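Local coordinates for protein glycosyl hydrolase, BNR repeat (PDB 3B7F) that probably acts as a hydrolase of glycosidic bonds, folding as a seven-bladed beta-propeller that carries BNR repeats, at residues A[247-255]-A[278-286]; A[290-298]-A[314-325]. All blocks are in the same frame, centred on the assembly; numbering follows the deposited sequence.

Interaction 1: A[247-255]-A[278-286]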
loop_
_atom_site.group_PDB
_atom_site.type_symbol
_atom_site.label_atom_id
_atom_site.label_comp_id
_atom_site.label_asym_id
_atom_site.label_seq_id
_atom_site.Cartn_x
_atom_site.Cartn_y
_atom_site.Cartn_z
ATOM N N LEU A 247 -12.571 -7.040 2.987
ATOM C CA LEU A 247 -11.567 -6.342 2.187
ATOM C C LEU A 247 -12.093 -4.944 1.858
ATOM O O LEU A 247 -13.297 -4.752 1.676
ATOM C CB LEU A 247 -11.242 -7.074 0.874
ATOM C CG LEU A 247 -10.297 -8.286 0.916
ATOM C CD1 LEU A 247 -10.751 -9.317 1.898
ATOM C CD2 LEU A 247 -10.188 -8.899 -0.473
ATOM N N TYR A 248 -11.194 -3.969 1.849
ATOM C CA TYR A 248 -11.527 -2.606 1.434
ATOM C C TYR A 248 -10.576 -2.219 0.327
ATOM O O TYR A 248 -9.451 -2.717 0.266
ATOM C CB TYR A 248 -11.438 -1.606 2.573
ATOM C CG TYR A 248 -12.520 -1.727 3.648
ATOM C CD1 TYR A 248 -12.338 -2.549 4.753
ATOM C CD2 TYR A 248 -13.686 -0.953 3.592
ATOM C CE1 TYR A 248 -13.296 -2.626 5.757
ATOM C CE2 TYR A 248 -14.639 -1.008 4.605
ATOM C CZ TYR A 248 -14.439 -1.861 5.683
ATOM O OH TYR A 248 -15.370 -1.961 6.699
ATOM N N GLN A 249 -11.046 -1.404 -0.616
ATOM C CA GLN A 249 -10.120 -0.865 -1.606
ATOM C C GLN A 249 -10.430 0.568 -1.993
ATOM O O GLN A 249 -11.589 0.988 -1.984
ATOM C CB GLN A 249 -10.023 -1.741 -2.882
ATOM C CG GLN A 249 -11.289 -1.841 -3.732
ATOM C CD GLN A 249 -11.010 -2.224 -5.161
ATOM O OE1 GLN A 249 -10.290 -1.521 -5.850
ATOM N NE2 GLN A 249 -11.612 -3.323 -5.633
ATOM N N GLN A 250 -9.364 1.313 -2.295
ATOM C CA GLN A 250 -9.446 2.620 -2.930
ATOM C C GLN A 250 -9.113 2.283 -4.381
ATOM O O GLN A 250 -8.055 1.750 -4.667
ATOM C CB GLN A 250 -8.433 3.622 -2.378
ATOM C CG GLN A 250 -8.429 4.935 -3.120
ATOM C CD GLN A 250 -9.732 5.748 -3.037
ATOM O OE1 GLN A 250 -9.912 6.534 -2.104
ATOM N NE2 GLN A 250 -10.591 5.637 -4.064
ATOM N N ASN A 251 -10.050 2.564 -5.277
ATOM C CA ASN A 251 -9.934 2.286 -6.694
ATOM C C ASN A 251 -9.943 3.626 -7.422
ATOM O O ASN A 251 -10.380 4.662 -6.878
ATOM C CB ASN A 251 -11.135 1.399 -7.097
ATOM C CG ASN A 251 -11.021 0.749 -8.486
ATOM O OD1 ASN A 251 -11.345 1.376 -9.488
ATOM N ND2 ASN A 251 -10.692 -0.554 -8.525
ATOM N N HIS A 252 -9.474 3.598 -8.664
ATOM C CA HIS A 252 -9.602 4.771 -9.556
ATOM C C HIS A 252 -11.090 5.178 -9.727
ATOM O O HIS A 252 -11.386 6.335 -10.018
ATOM C CB HIS A 252 -8.992 4.467 -10.927
ATOM C CG HIS A 252 -8.574 5.680 -11.677
ATOM N ND1 HIS A 252 -7.263 6.100 -11.715
ATOM C CD2 HIS A 252 -9.286 6.585 -12.386
ATOM C CE1 HIS A 252 -7.184 7.202 -12.434
ATOM N NE2 HIS A 252 -8.396 7.523 -12.846
ATOM N N CYS A 253 -11.992 4.196 -9.551
ATOM C CA CYS A 253 -13.441 4.354 -9.662
ATOM C C CYS A 253 -14.183 4.101 -8.355
ATOM O O CYS A 253 -15.252 3.515 -8.354
ATOM C CB CYS A 253 -13.982 3.458 -10.790
ATOM S SG CYS A 253 -13.129 3.787 -12.364
ATOM N N GLY A 254 -13.598 4.534 -7.244
ATOM C CA GLY A 254 -14.290 4.558 -5.983
ATOM C C GLY A 254 -13.703 3.805 -4.823
ATOM O O GLY A 254 -12.681 3.128 -4.965
ATOM N N ILE A 255 -14.355 3.991 -3.674
ATOM C CA ILE A 255 -14.022 3.297 -2.436
ATOM C C ILE A 255 -15.015 2.148 -2.371
ATOM O O ILE A 255 -16.219 2.375 -2.530
ATOM C CB ILE A 255 -14.153 4.157 -1.167
ATOM C CG1 ILE A 255 -13.336 5.460 -1.286
ATOM C CG2 ILE A 255 -13.730 3.321 0.066
ATOM C CD1 ILE A 255 -13.749 6.555 -0.255
ATOM N N ASP A 278 -15.108 10.036 -4.294
ATOM C CA ASP A 278 -14.498 8.875 -3.632
ATOM C C ASP A 278 -13.318 8.320 -4.399
ATOM O O ASP A 278 -13.033 7.112 -4.377
ATOM C CB ASP A 278 -15.563 7.817 -3.320
ATOM C CG ASP A 278 -16.120 7.149 -4.544
ATOM O OD1 ASP A 278 -16.050 7.755 -5.615
ATOM O OD2 ASP A 278 -16.549 5.976 -4.441
ATOM N N ILE A 279 -12.590 9.234 -5.046
ATOM C CA ILE A 279 -11.387 8.894 -5.794
ATOM C C ILE A 279 -10.225 9.303 -4.922
ATOM O O ILE A 279 -10.321 10.255 -4.149
ATOM C CB ILE A 279 -11.332 9.560 -7.195
ATOM C CG1 ILE A 279 -12.695 9.414 -7.891
ATOM C CG2 ILE A 279 -10.170 8.967 -8.028
ATOM C CD1 ILE A 279 -13.332 8.044 -7.736
ATOM N N GLY A 280 -9.133 8.565 -5.040
ATOM C CA GLY A 280 -7.943 8.791 -4.222
ATOM C C GLY A 280 -7.027 7.623 -4.446
ATOM O O GLY A 280 -7.289 6.809 -5.323
ATOM N N PHE A 281 -5.925 7.572 -3.694
ATOM C CA PHE A 281 -4.948 6.467 -3.781
ATOM C C PHE A 281 -4.854 5.486 -2.612
ATOM O O PHE A 281 -5.067 4.274 -2.817
ATOM C CB PHE A 281 -3.552 7.029 -4.152
ATOM C CG PHE A 281 -3.482 7.576 -5.561
ATOM C CD1 PHE A 281 -3.450 6.711 -6.647
ATOM C CD2 PHE A 281 -3.427 8.944 -5.799
ATOM C CE1 PHE A 281 -3.400 7.195 -7.946
ATOM C CE2 PHE A 281 -3.372 9.438 -7.087
ATOM C CZ PHE A 281 -3.358 8.560 -8.168
ATOM N N PRO A 282 -4.535 5.961 -1.395
ATOM C CA PRO A 282 -4.397 4.997 -0.272
ATOM C C PRO A 282 -5.705 4.617 0.471
ATOM O O PRO A 282 -6.709 5.345 0.410
ATOM C CB PRO A 282 -3.534 5.784 0.713
ATOM C CG PRO A 282 -3.996 7.201 0.521
ATOM C CD PRO A 282 -4.324 7.351 -0.924
ATOM N N ILE A 283 -5.680 3.475 1.147
ATOM C CA ILE A 283 -6.757 3.077 2.063
ATOM C C ILE A 283 -6.079 2.389 3.270
ATOM O O ILE A 283 -5.133 1.638 3.093
ATOM C CB ILE A 283 -7.865 2.207 1.383
ATOM C CG1 ILE A 283 -9.129 2.158 2.253
ATOM C CG2 ILE A 283 -7.362 0.784 1.047
ATOM C CD1 ILE A 283 -10.432 1.821 1.492
ATOM N N VAL A 284 -6.556 2.659 4.481
ATOM C CA VAL A 284 -5.974 2.102 5.710
ATOM C C VAL A 284 -7.100 1.663 6.624
ATOM O O VAL A 284 -8.090 2.360 6.725
ATOM C CB VAL A 284 -5.056 3.167 6.442
ATOM C CG1 VAL A 284 -4.686 2.707 7.852
ATOM C CG2 VAL A 284 -3.820 3.453 5.616
ATOM N N VAL A 285 -6.944 0.522 7.287
ATOM C CA VAL A 285 -7.968 -0.006 8.210
ATOM C C VAL A 285 -7.475 0.030 9.648
ATOM O O VAL A 285 -6.298 -0.089 9.892
ATOM C CB VAL A 285 -8.368 -1.452 7.855
ATOM C CG1 VAL A 285 -8.656 -1.553 6.426
ATOM C CG2 VAL A 285 -7.257 -2.484 8.245
ATOM N N HIS A 286 -8.381 0.257 10.591
ATOM C CA HIS A 286 -8.076 0.228 12.019
ATOM C C HIS A 286 -7.743 -1.245 12.349
ATOM O O HIS A 286 -8.488 -2.128 11.996
ATOM C CB HIS A 286 -9.295 0.731 12.785
ATOM C CG HIS A 286 -9.107 0.882 14.262
ATOM N ND1 HIS A 286 -8.905 -0.185 15.109
ATOM C CD2 HIS A 286 -9.185 1.974 15.056
ATOM C CE1 HIS A 286 -8.830 0.246 16.355
ATOM N NE2 HIS A 286 -9.019 1.551 16.353
HETATM O O HOH W 1 -7.769 7.591 -0.706
HETATM O O HOH W 2 -11.436 8.854 -1.528
#

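Interaction 2: A[290-298]-A[314-325]. With EDO (1,2-ethanediol), chain H.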
loop_
_atom_site.group_PDB
_atom_site.type_symbol
_atom_site.label_atom_id
_atom_site.label_comp_id
_atom_site.label_asym_id
_atom_site.label_seq_id
_atom_site.Cartn_x
_atom_site.Cartn_y
_atom_site.Cartn_z
ATOM N N PRO A 290 -12.945 -3.662 12.174
ATOM C CA PRO A 290 -13.146 -3.751 10.722
ATOM C C PRO A 290 -14.090 -2.716 10.111
ATOM O O PRO A 290 -14.190 -2.671 8.894
ATOM C CB PRO A 290 -13.680 -5.179 10.519
ATOM C CG PRO A 290 -14.236 -5.577 11.786
ATOM C CD PRO A 290 -13.477 -4.844 12.859
ATOM N N ARG A 291 -14.765 -1.915 10.942
ATOM C CA ARG A 291 -15.675 -0.852 10.484
ATOM C C ARG A 291 -14.982 0.497 10.253
ATOM O O ARG A 291 -15.567 1.368 9.623
ATOM C CB ARG A 291 -16.839 -0.691 11.473
ATOM C CG ARG A 291 -17.740 -1.923 11.516
ATOM C CD ARG A 291 -18.820 -1.953 12.623
ATOM N NE ARG A 291 -19.872 -0.930 12.572
ATOM C CZ ARG A 291 -20.913 -0.891 11.722
ATOM N NH1 ARG A 291 -21.053 -1.768 10.731
ATOM N NH2 ARG A 291 -21.808 0.092 11.827
ATOM N N THR A 292 -13.744 0.648 10.743
ATOM C CA THR A 292 -13.011 1.905 10.665
ATOM C C THR A 292 -11.935 1.862 9.588
ATOM O O THR A 292 -11.067 0.985 9.590
ATOM C CB THR A 292 -12.430 2.308 12.021
ATOM O OG1 THR A 292 -13.517 2.493 12.921
ATOM C CG2 THR A 292 -11.601 3.633 11.913
ATOM N N VAL A 293 -12.029 2.827 8.678
ATOM C CA VAL A 293 -11.185 2.925 7.486
ATOM C C VAL A 293 -10.966 4.393 7.207
ATOM O O VAL A 293 -11.856 5.205 7.481
ATOM C CB VAL A 293 -11.869 2.182 6.273
ATOM C CG1 VAL A 293 -11.305 2.604 4.951
ATOM C CG2 VAL A 293 -11.767 0.653 6.446
ATOM N N TRP A 294 -9.767 4.724 6.709
ATOM C CA TRP A 294 -9.358 6.085 6.335
ATOM C C TRP A 294 -8.966 6.130 4.867
ATOM O O TRP A 294 -8.332 5.193 4.400
ATOM C CB TRP A 294 -8.129 6.547 7.145
ATOM C CG TRP A 294 -8.387 6.731 8.577
ATOM C CD1 TRP A 294 -8.840 7.852 9.161
ATOM C CD2 TRP A 294 -8.236 5.761 9.619
ATOM N NE1 TRP A 294 -8.965 7.669 10.499
ATOM C CE2 TRP A 294 -8.626 6.384 10.814
ATOM C CE3 TRP A 294 -7.807 4.424 9.657
ATOM C CZ2 TRP A 294 -8.586 5.735 12.053
ATOM C CZ3 TRP A 294 -7.749 3.775 10.885
ATOM C CH2 TRP A 294 -8.133 4.437 12.072
ATOM N N VAL A 295 -9.341 7.217 4.172
ATOM C CA VAL A 295 -8.958 7.493 2.792
ATOM C C VAL A 295 -8.423 8.954 2.684
ATOM O O VAL A 295 -8.538 9.717 3.618
ATOM C CB VAL A 295 -10.127 7.235 1.753
ATOM C CG1 VAL A 295 -10.483 5.730 1.725
ATOM C CG2 VAL A 295 -11.397 8.141 2.019
ATOM N N PHE A 296 -7.776 9.284 1.566
ATOM C CA PHE A 296 -7.292 10.634 1.287
ATOM C C PHE A 296 -7.792 11.042 -0.127
ATOM O O PHE A 296 -7.098 10.816 -1.130
ATOM C CB PHE A 296 -5.781 10.763 1.362
ATOM C CG PHE A 296 -5.329 12.213 1.339
ATOM C CD1 PHE A 296 -5.117 12.895 0.132
ATOM C CD2 PHE A 296 -5.186 12.927 2.550
ATOM C CE1 PHE A 296 -4.729 14.248 0.144
ATOM C CE2 PHE A 296 -4.806 14.256 2.557
ATOM C CZ PHE A 296 -4.569 14.921 1.361
ATOM N N PRO A 297 -8.992 11.645 -0.196
ATOM C CA PRO A 297 -9.562 11.978 -1.474
ATOM C C PRO A 297 -8.840 13.009 -2.329
ATOM O O PRO A 297 -8.298 13.992 -1.817
ATOM C CB PRO A 297 -10.963 12.500 -1.103
ATOM C CG PRO A 297 -11.224 11.902 0.249
ATOM C CD PRO A 297 -9.929 11.969 0.899
HETATM N N MSE A 298 -8.865 12.742 -3.631
HETATM C CA MSE A 298 -8.287 13.580 -4.669
HETATM C C MSE A 298 -9.300 13.679 -5.805
HETATM O O MSE A 298 -10.273 12.939 -5.822
HETATM C CB MSE A 298 -6.968 12.974 -5.118
HETATM C CG MSE A 298 -5.876 13.128 -3.996
HETATM SE SE MSE A 298 -4.160 12.592 -4.608
HETATM C CE MSE A 298 -3.836 14.120 -5.728
ATOM N N ALA A 314 -7.782 16.857 3.166
ATOM C CA ALA A 314 -8.470 16.197 4.243
ATOM C C ALA A 314 -8.376 14.699 4.072
ATOM O O ALA A 314 -8.325 14.179 2.962
ATOM C CB ALA A 314 -9.984 16.650 4.321
ATOM N N VAL A 315 -8.359 14.024 5.208
ATOM C CA VAL A 315 -8.500 12.593 5.302
ATOM C C VAL A 315 -9.995 12.417 5.581
ATOM O O VAL A 315 -10.623 13.299 6.194
ATOM C CB VAL A 315 -7.647 12.018 6.487
ATOM C CG1 VAL A 315 -8.105 10.636 6.917
ATOM C CG2 VAL A 315 -6.172 12.050 6.162
ATOM N N TYR A 316 -10.591 11.313 5.130
ATOM C CA TYR A 316 -11.980 11.011 5.507
ATOM C C TYR A 316 -11.942 9.708 6.239
ATOM O O TYR A 316 -11.237 8.798 5.831
ATOM C CB TYR A 316 -12.964 10.968 4.315
ATOM C CG TYR A 316 -13.526 12.327 3.969
ATOM C CD1 TYR A 316 -12.726 13.289 3.368
ATOM C CD2 TYR A 316 -14.843 12.670 4.284
ATOM C CE1 TYR A 316 -13.185 14.530 3.079
ATOM C CE2 TYR A 316 -15.316 13.916 3.988
ATOM C CZ TYR A 316 -14.487 14.839 3.363
ATOM O OH TYR A 316 -14.942 16.095 3.046
ATOM N N VAL A 317 -12.690 9.642 7.343
ATOM C CA VAL A 317 -12.839 8.421 8.120
ATOM C C VAL A 317 -14.280 7.907 8.017
ATOM O O VAL A 317 -15.209 8.689 7.789
ATOM C CB VAL A 317 -12.500 8.658 9.623
ATOM C CG1 VAL A 317 -13.562 9.527 10.275
ATOM C CG2 VAL A 317 -12.341 7.329 10.394
ATOM N N THR A 318 -14.430 6.581 8.132
ATOM C CA THR A 318 -15.725 5.925 8.340
ATOM C C THR A 318 -15.518 5.037 9.581
ATOM O O THR A 318 -14.467 4.475 9.735
ATOM C CB THR A 318 -16.256 5.091 7.136
ATOM O OG1 THR A 318 -17.555 4.573 7.477
ATOM C CG2 THR A 318 -15.306 3.929 6.731
ATOM N N ARG A 319 -16.470 5.034 10.499
ATOM C CA ARG A 319 -16.460 4.152 11.666
ATOM C C ARG A 319 -17.626 3.159 11.639
ATOM O O ARG A 319 -17.864 2.448 12.616
ATOM C CB ARG A 319 -16.473 5.004 12.934
ATOM C CG ARG A 319 -15.213 5.925 13.020
ATOM C CD ARG A 319 -15.040 6.501 14.423
ATOM N NE ARG A 319 -13.664 6.980 14.680
ATOM C CZ ARG A 319 -13.226 8.216 14.444
ATOM N NH1 ARG A 319 -14.017 9.161 13.959
ATOM N NH2 ARG A 319 -11.972 8.507 14.705
ATOM N N ASP A 320 -18.314 3.081 10.497
ATOM C CA ASP A 320 -19.499 2.243 10.312
ATOM C C ASP A 320 -19.442 1.496 8.978
ATOM O O ASP A 320 -20.458 1.321 8.325
ATOM C CB ASP A 320 -20.793 3.092 10.462
ATOM C CG ASP A 320 -20.848 4.294 9.513
ATOM O OD1 ASP A 320 -20.111 4.362 8.494
ATOM O OD2 ASP A 320 -21.659 5.190 9.784
ATOM N N ALA A 321 -18.241 1.051 8.599
ATOM C CA ALA A 321 -17.992 0.241 7.394
ATOM C C ALA A 321 -18.403 0.880 6.067
ATOM O O ALA A 321 -18.687 0.165 5.099
ATOM C CB ALA A 321 -18.627 -1.155 7.543
ATOM N N GLY A 322 -18.401 2.216 6.025
ATOM C CA GLY A 322 -18.697 2.974 4.815
ATOM C C GLY A 322 -20.095 3.540 4.652
ATOM O O GLY A 322 -20.375 4.192 3.640
ATOM N N GLU A 323 -20.952 3.332 5.655
ATOM C CA GLU A 323 -22.318 3.848 5.639
ATOM C C GLU A 323 -22.313 5.374 5.724
ATOM O O GLU A 323 -23.178 6.036 5.147
ATOM C CB GLU A 323 -23.153 3.292 6.805
ATOM C CG GLU A 323 -24.671 3.427 6.588
ATOM C CD GLU A 323 -25.526 3.323 7.847
ATOM O OE1 GLU A 323 -25.015 3.106 8.970
ATOM O OE2 GLU A 323 -26.744 3.482 7.687
ATOM N N SER A 324 -21.352 5.933 6.468
ATOM C CA SER A 324 -21.186 7.379 6.613
ATOM C C SER A 324 -19.692 7.711 6.665
ATOM O O SER A 324 -18.866 6.885 7.048
ATOM C CB SER A 324 -21.910 7.920 7.858
ATOM O OG SER A 324 -21.296 7.465 9.051
ATOM N N TRP A 325 -19.362 8.926 6.252
ATOM C CA TRP A 325 -17.984 9.410 6.214
ATOM C C TRP A 325 -17.898 10.760 6.889
ATOM O O TRP A 325 -18.812 11.578 6.748
ATOM C CB TRP A 325 -17.486 9.536 4.761
ATOM C CG TRP A 325 -17.409 8.222 4.013
ATOM C CD1 TRP A 325 -18.387 7.639 3.247
ATOM C CD2 TRP A 325 -16.289 7.346 3.966
ATOM N NE1 TRP A 325 -17.931 6.465 2.719
ATOM C CE2 TRP A 325 -16.651 6.251 3.148
ATOM C CE3 TRP A 325 -15.005 7.376 4.537
ATOM C CZ2 TRP A 325 -15.768 5.200 2.869
ATOM C CZ3 TRP A 325 -14.132 6.325 4.270
ATOM C CH2 TRP A 325 -14.523 5.250 3.452
HETATM C C1 EDO H . -13.037 2.772 17.486
HETATM O O1 EDO H . -12.857 1.478 16.885
HETATM C C2 EDO H . -12.686 3.927 16.533
HETATM O O2 EDO H . -13.416 3.942 15.280
HETATM O O HOH W 3 -20.591 2.202 14.137
HETATM O O HOH W 4 -8.446 15.196 0.473
#

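Interaction 1: A[247-255]-A[278-286]
The seam between two neighbouring blades of the propeller is closed here by Gln250 and Ile255 of one blade, which meet Asp278 and Ile283 leading into and lining the next. Gln250 points its side chain across the seam and then bends at chi2 (64°), so that the amide comes to lie beside the backbone of 278-280. Its NE2 donates to Asp278 O at 2.9 Å in a nearly straight bond (171°), in the plane of the Gln250 amide though tilted from that of the Asp278 carbonyl. A second bond runs from NE2 to Asn251 O at 3.0 Å, while OE1 accepts from two waters, one of which also donates to Pro282 O and the other, weakly, to Ile279 O. Four partners thus fix the rotation of a buried amide. Asn251 and Gly254 bound a type I turn, and the Asn251 side chain forms an Asx turn through OD1 and Cys253 N, 2.9 Å apart. Just beyond, Ile255 N reaches Asp278 OD2 at 3.1 Å from above the carboxylate plane; the other oxygen, OD1, forms a salt bridge with Arg267. Ile279 lays CD1 against the turn, 3.5 Å from His252 O. Farther along, the contact turns apolar: Ile283 CD1 touches both Ile255 CG2 and Tyr248 CB, 3.7 Å from the latter, and Val285 CG1 approaches Tyr248 CD1 obliquely at 4.2 Å. No backbone hydrogen bond joins the two strands; side chains packed between separate blade sheets, here with polar links near the 251-254 turn, are characteristic of the beta-propeller fold.

Interaction 2: A[290-298]-A[314-325]
Arg291 meets the 320-323 turn with both backbone and side chain: its O accepts from Ala321 N at 2.9 Å on an in-plane lone pair, and the guanidinium, swung round by a bend at chi3 (64°), lays one face over Asp320 CA. Thr292 OG1, bonded also to Asp289, accepts from O2 of a bound 1,2-ethanediol at 2.8 Å, and Arg319 NE reaches the same oxygen weakly. Val293 and Thr318 form a hydrogen-bonded antiparallel pair, Thr318 N lying 3.0 Å from Val293 O. At the non-hydrogen-bonded position, Trp294 takes Val317 CG2 over a ring face, 3.4 Å from NE1, and Val315 CG1 at the ring edge; NE1 itself donates to Glu371 O. Val295 repeats the two-bond pairing with Tyr316 and packs CG2 on Trp325 CZ3. Phe296 presents a face to Ala314 O, and Pro297 CG abuts Tyr316 CD1 at 3.7 Å. Within 314-325, Asp320 OD1 accepts from Ser324 N at 2.8 Å and Thr318 OG1 from Gly322 N at 2.9 Å. Thr318, Asp320, Gly322, Ser324 and Trp325 match the Asp-box of BNR repeats, set here, as in sialidase-like propellers, between the third and fourth strands of a blade.

The two interactions are consecutive along the chain, their centres about 9 Å apart, and share one blade: interaction 1 packs its first strand, 282-285, against the preceding blade, whereas interaction 2 joins its second and third strands. Val284 O and Trp294 N, 2.9 Å apart in a probable hydrogen bond, tie the first strand to the second. Apolar packing is continuous too, Ile283 CG1 lying 3.5 Å from Val293 CG1. Tyr248 spans both contacts, its OH 2.6 Å from Pro290 O in another probable hydrogen bond and 3.5 Å from Ala321 CB within the Asp-box turn. The inter-blade seam and the Asp-box hairpin therefore form one packed unit.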